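Local coordinates for protein DJ-1 homolog D (Arabidopsis thaliana, PDB 4OGG) that belongs to the DJ-1/PfpI family and carries two tandem copies of its alpha/beta domain in a single chain, at residues I7-Y12 and Y16-P21; D81-P86 and V101-E106. All blocks are in the same frame, centred on the assembly; numbering follows the deposited sequence.

How the contacts relate
Contacts 1 and 2 are both buried and held by van der Waals packing, largely of apolar side chains. Both rest on the same mixed six-stranded sheet, in which strands 3-8 and 82-85 are parallel neighbours, joined by Leu8 N to Val84 O at 3.0 Å, probably a hydrogen bond. Contact 1 packs helix 15-27 on one face; contact 2 packs helix 98-110 on the other. Contact 1 lies nearer the middle of the chain, its centre about 10 Å from the chain's centre against about 20 Å, and polar residues flank its small apolar core. In contact 2, Glu102 and Glu106 on the same helix are exposed. Pro86, at the end of segment 81-86, packs on Ile7 and Val18 of contact 1.

Contact 1 (I7-Y12 and Y16-P21); sequences ILCGDY and YEVMVP
Ile7 and Cys9 meet Val18 across the connection from strand 3-8 to helix 15-27, which includes the short strand 13-14. Val18 supplies one methyl to both. Val18 CG2 lies anti to the backbone N and comes 3.8 Å from Cys9 SG. The same methyl, Val18 CG2, stands 4.3 Å from Ile7 CG2. The thiol points this way because Cys9 SG is anti to its own carbonyl carbon and beside the backbone N (chi1 -55°). Ile7 reaches the helix with its longer branch as well. That chain is extended (chi2 -176°), which carries Ile7 CD1 to 4.1 Å from Val18 O. Ile7 CD1 also lies 4.4 Å from Pro21 C, nearly one turn further on. Each of these is a van der Waals contact. The helix is kinked at Pro21, whose N has no bond to the turn before. Val20 N still bonds to Tyr16 O at 2.9 Å.

Outside the two segments, Val32 and Thr34 of strand 30-35 also touch Ile7, and Thr34 touches Cys9. Beyond the apolar patch, Glu17 OE1 makes a weak hydrogen bond to Gly87 N. On the loop, Asp11 OD1 forms a salt bridge with Lys39 NZ, while Asp11 OD2 bonds to Gln249 N of the second subunit. The arrangement is the first half of a beta-alpha-beta crossover, strand 3-8 to helix 15-27 to strand 30-35, in the alpha/beta sandwich of the DJ-1/PfpI family.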
loop_
_atom_site.group_PDB
_atom_site.type_symbol
_atom_site.label_atom_id
_atom_site.label_comp_id
_atom_site.label_asym_id
_atom_site.label_seq_id
_atom_site.Cartn_x
_atom_site.Cartn_y
_atom_site.Cartn_z
ATOM N N ILE C 7 26.094 -7.027 -13.794
ATOM C CA ILE C 7 25.298 -5.977 -13.165
ATOM C C ILE C 7 25.374 -6.196 -11.656
ATOM O O ILE C 7 25.068 -7.283 -11.153
ATOM C CB ILE C 7 23.814 -6.006 -13.620
ATOM C CG1 ILE C 7 23.719 -5.736 -15.126
ATOM C CG2 ILE C 7 23.016 -4.944 -12.857
ATOM C CD1 ILE C 7 22.285 -5.653 -15.656
ATOM N N LEU C 8 25.812 -5.162 -10.948
ATOM C CA LEU C 8 25.951 -5.207 -9.495
ATOM C C LEU C 8 24.614 -4.858 -8.849
ATOM O O LEU C 8 24.252 -3.686 -8.736
ATOM C CB LEU C 8 27.033 -4.220 -9.059
ATOM C CG LEU C 8 27.288 -4.019 -7.564
ATOM C CD1 LEU C 8 27.622 -5.348 -6.902
ATOM C CD2 LEU C 8 28.429 -3.032 -7.389
ATOM N N CYS C 9 23.890 -5.887 -8.418
ATOM C CA CYS C 9 22.572 -5.718 -7.810
ATOM C C CYS C 9 22.567 -5.726 -6.287
ATOM O O CYS C 9 23.537 -6.131 -5.644
ATOM C CB CYS C 9 21.626 -6.818 -8.308
ATOM S SG CYS C 9 21.479 -6.923 -10.102
ATOM N N GLY C 10 21.448 -5.279 -5.725
ATOM C CA GLY C 10 21.286 -5.243 -4.284
ATOM C C GLY C 10 19.818 -5.075 -3.945
ATOM O O GLY C 10 19.007 -4.744 -4.816
ATOM N N ASP C 11 19.460 -5.304 -2.687
ATOM C CA ASP C 11 18.071 -5.153 -2.280
ATOM C C ASP C 11 17.666 -3.686 -2.345
ATOM O O ASP C 11 18.386 -2.804 -1.879
ATOM C CB ASP C 11 17.859 -5.702 -0.867
ATOM C CG ASP C 11 18.033 -7.208 -0.794
ATOM O OD1 ASP C 11 18.237 -7.839 -1.852
ATOM O OD2 ASP C 11 17.963 -7.763 0.320
ATOM N N TYR C 12 16.506 -3.448 -2.943
ATOM C CA TYR C 12 15.956 -2.112 -3.118
ATOM C C TYR C 12 16.703 -1.255 -4.135
ATOM O O TYR C 12 16.706 -0.025 -4.064
ATOM C CB TYR C 12 15.814 -1.417 -1.760
ATOM C CG TYR C 12 14.653 -2.003 -0.976
ATOM C CD1 TYR C 12 13.340 -1.840 -1.424
ATOM C CD2 TYR C 12 14.866 -2.763 0.172
ATOM C CE1 TYR C 12 12.265 -2.419 -0.750
ATOM C CE2 TYR C 12 13.795 -3.352 0.856
ATOM C CZ TYR C 12 12.501 -3.174 0.388
ATOM O OH TYR C 12 11.441 -3.756 1.046
ATOM N N TYR C 16 13.685 0.092 -12.487
ATOM C CA TYR C 16 14.001 0.396 -13.883
ATOM C C TYR C 16 15.501 0.311 -14.145
ATOM O O TYR C 16 15.938 -0.182 -15.186
ATOM C CB TYR C 16 13.561 1.814 -14.263
ATOM C CG TYR C 16 12.097 2.006 -14.601
ATOM C CD1 TYR C 16 11.283 0.933 -14.958
ATOM C CD2 TYR C 16 11.548 3.290 -14.638
ATOM C CE1 TYR C 16 9.956 1.135 -15.348
ATOM C CE2 TYR C 16 10.235 3.501 -15.029
ATOM C CZ TYR C 16 9.446 2.426 -15.382
ATOM O OH TYR C 16 8.150 2.650 -15.782
ATOM N N GLU C 17 16.283 0.803 -13.192
ATOM C CA GLU C 17 17.727 0.850 -13.340
ATOM C C GLU C 17 18.438 -0.493 -13.424
ATOM O O GLU C 17 19.597 -0.560 -13.831
ATOM C CB GLU C 17 18.300 1.748 -12.246
ATOM C CG GLU C 17 18.000 3.210 -12.551
ATOM C CD GLU C 17 18.024 4.114 -11.339
ATOM O OE1 GLU C 17 18.907 3.948 -10.480
ATOM O OE2 GLU C 17 17.159 5.011 -11.262
ATOM N N VAL C 18 17.750 -1.566 -13.053
ATOM C CA VAL C 18 18.360 -2.881 -13.194
ATOM C C VAL C 18 17.746 -3.581 -14.407
ATOM O O VAL C 18 18.461 -4.135 -15.249
ATOM C CB VAL C 18 18.172 -3.776 -11.930
ATOM C CG1 VAL C 18 16.700 -3.892 -11.561
ATOM C CG2 VAL C 18 18.765 -5.171 -12.196
ATOM N N MET C 19 16.424 -3.525 -14.524
ATOM C CA MET C 19 15.754 -4.214 -15.618
ATOM C C MET C 19 15.980 -3.662 -17.020
ATOM O O MET C 19 16.141 -4.437 -17.958
ATOM C CB MET C 19 14.248 -4.313 -15.347
ATOM C CG MET C 19 13.543 -5.331 -16.233
ATOM S SD MET C 19 14.281 -6.989 -16.125
ATOM C CE MET C 19 13.272 -7.742 -14.834
ATOM N N VAL C 20 15.988 -2.344 -17.181
ATOM C CA VAL C 20 16.188 -1.785 -18.515
ATOM C C VAL C 20 17.551 -2.193 -19.088
ATOM O O VAL C 20 17.621 -2.740 -20.185
ATOM C CB VAL C 20 16.029 -0.244 -18.521
ATOM C CG1 VAL C 20 16.316 0.304 -19.916
ATOM C CG2 VAL C 20 14.604 0.126 -18.119
ATOM N N PRO C 21 18.650 -1.944 -18.356
ATOM C CA PRO C 21 19.935 -2.351 -18.930
ATOM C C PRO C 21 20.056 -3.870 -19.053
ATOM O O PRO C 21 20.659 -4.377 -20.001
ATOM C CB PRO C 21 20.957 -1.746 -17.964
ATOM C CG PRO C 21 20.221 -1.704 -16.666
ATOM C CD PRO C 21 18.845 -1.235 -17.079
#

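Contact 2 (D81-P86 and V101-E106); sequences DGLVIP and VELVKE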
loop_
_atom_site.group_PDB
_atom_site.type_symbol
_atom_site.label_atom_id
_atom_site.label_comp_id
_atom_site.label_asym_id
_atom_site.label_seq_id
_atom_site.Cartn_x
_atom_site.Cartn_y
_atom_site.Cartn_z
ATOM N N ASP C 81 33.328 -8.008 -19.674
ATOM C CA ASP C 81 33.829 -6.908 -20.485
ATOM C C ASP C 81 33.381 -5.553 -19.953
ATOM O O ASP C 81 33.994 -4.530 -20.254
ATOM C CB ASP C 81 33.350 -7.074 -21.926
ATOM C CG ASP C 81 33.781 -8.398 -22.526
ATOM O OD1 ASP C 81 35.005 -8.633 -22.616
ATOM O OD2 ASP C 81 32.903 -9.203 -22.897
ATOM N N GLY C 82 32.310 -5.547 -19.163
ATOM C CA GLY C 82 31.812 -4.299 -18.616
ATOM C C GLY C 82 30.999 -4.503 -17.353
ATOM O O GLY C 82 30.550 -5.613 -17.067
ATOM N N LEU C 83 30.809 -3.423 -16.601
ATOM C CA LEU C 83 30.059 -3.464 -15.351
ATOM C C LEU C 83 28.993 -2.375 -15.326
ATOM O O LEU C 83 29.235 -1.251 -15.764
ATOM C CB LEU C 83 31.008 -3.258 -14.168
ATOM C CG LEU C 83 30.377 -3.128 -12.775
ATOM C CD1 LEU C 83 29.743 -4.456 -12.365
ATOM C CD2 LEU C 83 31.445 -2.713 -11.768
ATOM N N VAL C 84 27.813 -2.719 -14.816
ATOM C CA VAL C 84 26.711 -1.766 -14.703
ATOM C C VAL C 84 26.328 -1.683 -13.230
ATOM O O VAL C 84 26.189 -2.712 -12.566
ATOM C CB VAL C 84 25.476 -2.223 -15.519
ATOM C CG1 VAL C 84 24.332 -1.221 -15.346
ATOM C CG2 VAL C 84 25.847 -2.345 -16.990
ATOM N N ILE C 85 26.177 -0.465 -12.718
ATOM C CA ILE C 85 25.802 -0.267 -11.320
ATOM C C ILE C 85 24.485 0.495 -11.222
ATOM O O ILE C 85 24.458 1.720 -11.363
ATOM C CB ILE C 85 26.868 0.538 -10.538
ATOM C CG1 ILE C 85 28.243 -0.117 -10.683
ATOM C CG2 ILE C 85 26.494 0.590 -9.048
ATOM C CD1 ILE C 85 29.355 0.633 -9.975
ATOM N N PRO C 86 23.375 -0.223 -10.986
ATOM C CA PRO C 86 22.057 0.408 -10.870
ATOM C C PRO C 86 21.986 1.301 -9.640
ATOM O O PRO C 86 22.799 1.176 -8.721
ATOM C CB PRO C 86 21.108 -0.783 -10.738
ATOM C CG PRO C 86 21.829 -1.888 -11.472
ATOM C CD PRO C 86 23.252 -1.691 -10.993
ATOM N N VAL C 101 33.251 -3.260 -2.820
ATOM C CA VAL C 101 34.223 -2.221 -3.138
ATOM C C VAL C 101 35.428 -2.866 -3.818
ATOM O O VAL C 101 36.015 -2.297 -4.736
ATOM C CB VAL C 101 34.692 -1.458 -1.872
ATOM C CG1 VAL C 101 33.507 -0.765 -1.215
ATOM C CG2 VAL C 101 35.344 -2.409 -0.899
ATOM N N GLU C 102 35.786 -4.063 -3.362
ATOM C CA GLU C 102 36.909 -4.799 -3.930
ATOM C C GLU C 102 36.648 -5.088 -5.401
ATOM O O GLU C 102 37.515 -4.878 -6.249
ATOM C CB GLU C 102 37.102 -6.124 -3.195
ATOM C CG GLU C 102 38.175 -7.006 -3.801
ATOM C CD GLU C 102 37.895 -8.479 -3.593
ATOM O OE1 GLU C 102 37.626 -8.877 -2.441
ATOM O OE2 GLU C 102 37.945 -9.240 -4.580
ATOM N N LEU C 103 35.447 -5.576 -5.691
ATOM C CA LEU C 103 35.061 -5.909 -7.054
ATOM C C LEU C 103 35.127 -4.694 -7.971
ATOM O O LEU C 103 35.681 -4.764 -9.071
ATOM C CB LEU C 103 33.646 -6.505 -7.065
ATOM C CG LEU C 103 33.069 -6.956 -8.413
ATOM C CD1 LEU C 103 31.949 -7.956 -8.180
ATOM C CD2 LEU C 103 32.561 -5.753 -9.195
ATOM N N VAL C 104 34.564 -3.577 -7.523
ATOM C CA VAL C 104 34.567 -2.365 -8.330
ATOM C C VAL C 104 35.986 -1.845 -8.556
ATOM O O VAL C 104 36.339 -1.440 -9.663
ATOM C CB VAL C 104 33.696 -1.269 -7.672
ATOM C CG1 VAL C 104 33.816 0.039 -8.439
ATOM C CG2 VAL C 104 32.247 -1.727 -7.652
ATOM N N LYS C 105 36.802 -1.868 -7.512
ATOM C CA LYS C 105 38.176 -1.399 -7.637
ATOM C C LYS C 105 38.922 -2.238 -8.667
ATOM O O LYS C 105 39.631 -1.704 -9.519
ATOM C CB LYS C 105 38.890 -1.483 -6.286
ATOM C CG LYS C 105 38.362 -0.510 -5.247
ATOM C CD LYS C 105 39.021 -0.753 -3.900
ATOM C CE LYS C 105 38.494 0.190 -2.831
ATOM N NZ LYS C 105 39.134 -0.069 -1.508
ATOM N N GLU C 106 38.751 -3.553 -8.593
ATOM C CA GLU C 106 39.423 -4.452 -9.521
ATOM C C GLU C 106 38.995 -4.161 -10.956
ATOM O O GLU C 106 39.820 -4.153 -11.873
ATOM C CB GLU C 106 39.110 -5.907 -9.163
ATOM C CG GLU C 106 39.892 -6.929 -9.977
ATOM C CD GLU C 106 41.391 -6.783 -9.801
ATOM O OE1 GLU C 106 41.866 -6.873 -8.649
ATOM O OE2 GLU C 106 42.095 -6.574 -10.814
#
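Leu83 and Ile85 of strand 82-85 pack against Leu103 and Val104 of helix 98-110. The pair belongs to a beta-alpha-beta crossover of the DJ-1/PfpI alpha/beta sandwich, in which this helix leads on to the parallel strand 114-116. The axes of strand 82-85 and of the helical segment 101-106 come within 10.6 Å. Their directions differ by 136°, so the helix runs back at a slant to the strand.

Val101 opens the segment and is partly exposed. Its carbonyl accepts a bond from Lys105 N. Glu102 is exposed, and Glu106 N bonds to its O in the same way. Leu103 is the first residue of the segment to touch the strand, and does so with its CD2. Its CG is anti to the backbone N (chi1 -178°). Outside the contact, Leu103 also packs on Phe72. Val104 comes next and spans both strand residues with one methyl. Val104 CG2 is 4.4 Å from Ile85 CD1. Ile123 and Leu124 of helix 121-126 touch Val104 and Ile85 alike, so helix 121-126 packs on the same patch. The side chains of Lys105 and Glu106 touch Ala127 and Leu77 respectively.

Leu83 points its CB toward the helix, and with CG anti to the backbone N (chi1 174°) its CD2 reaches the two helix residues. Leu83 CD2 is 4.1 Å from Leu103 CD2 and 4.3 Å from Val104 CG2.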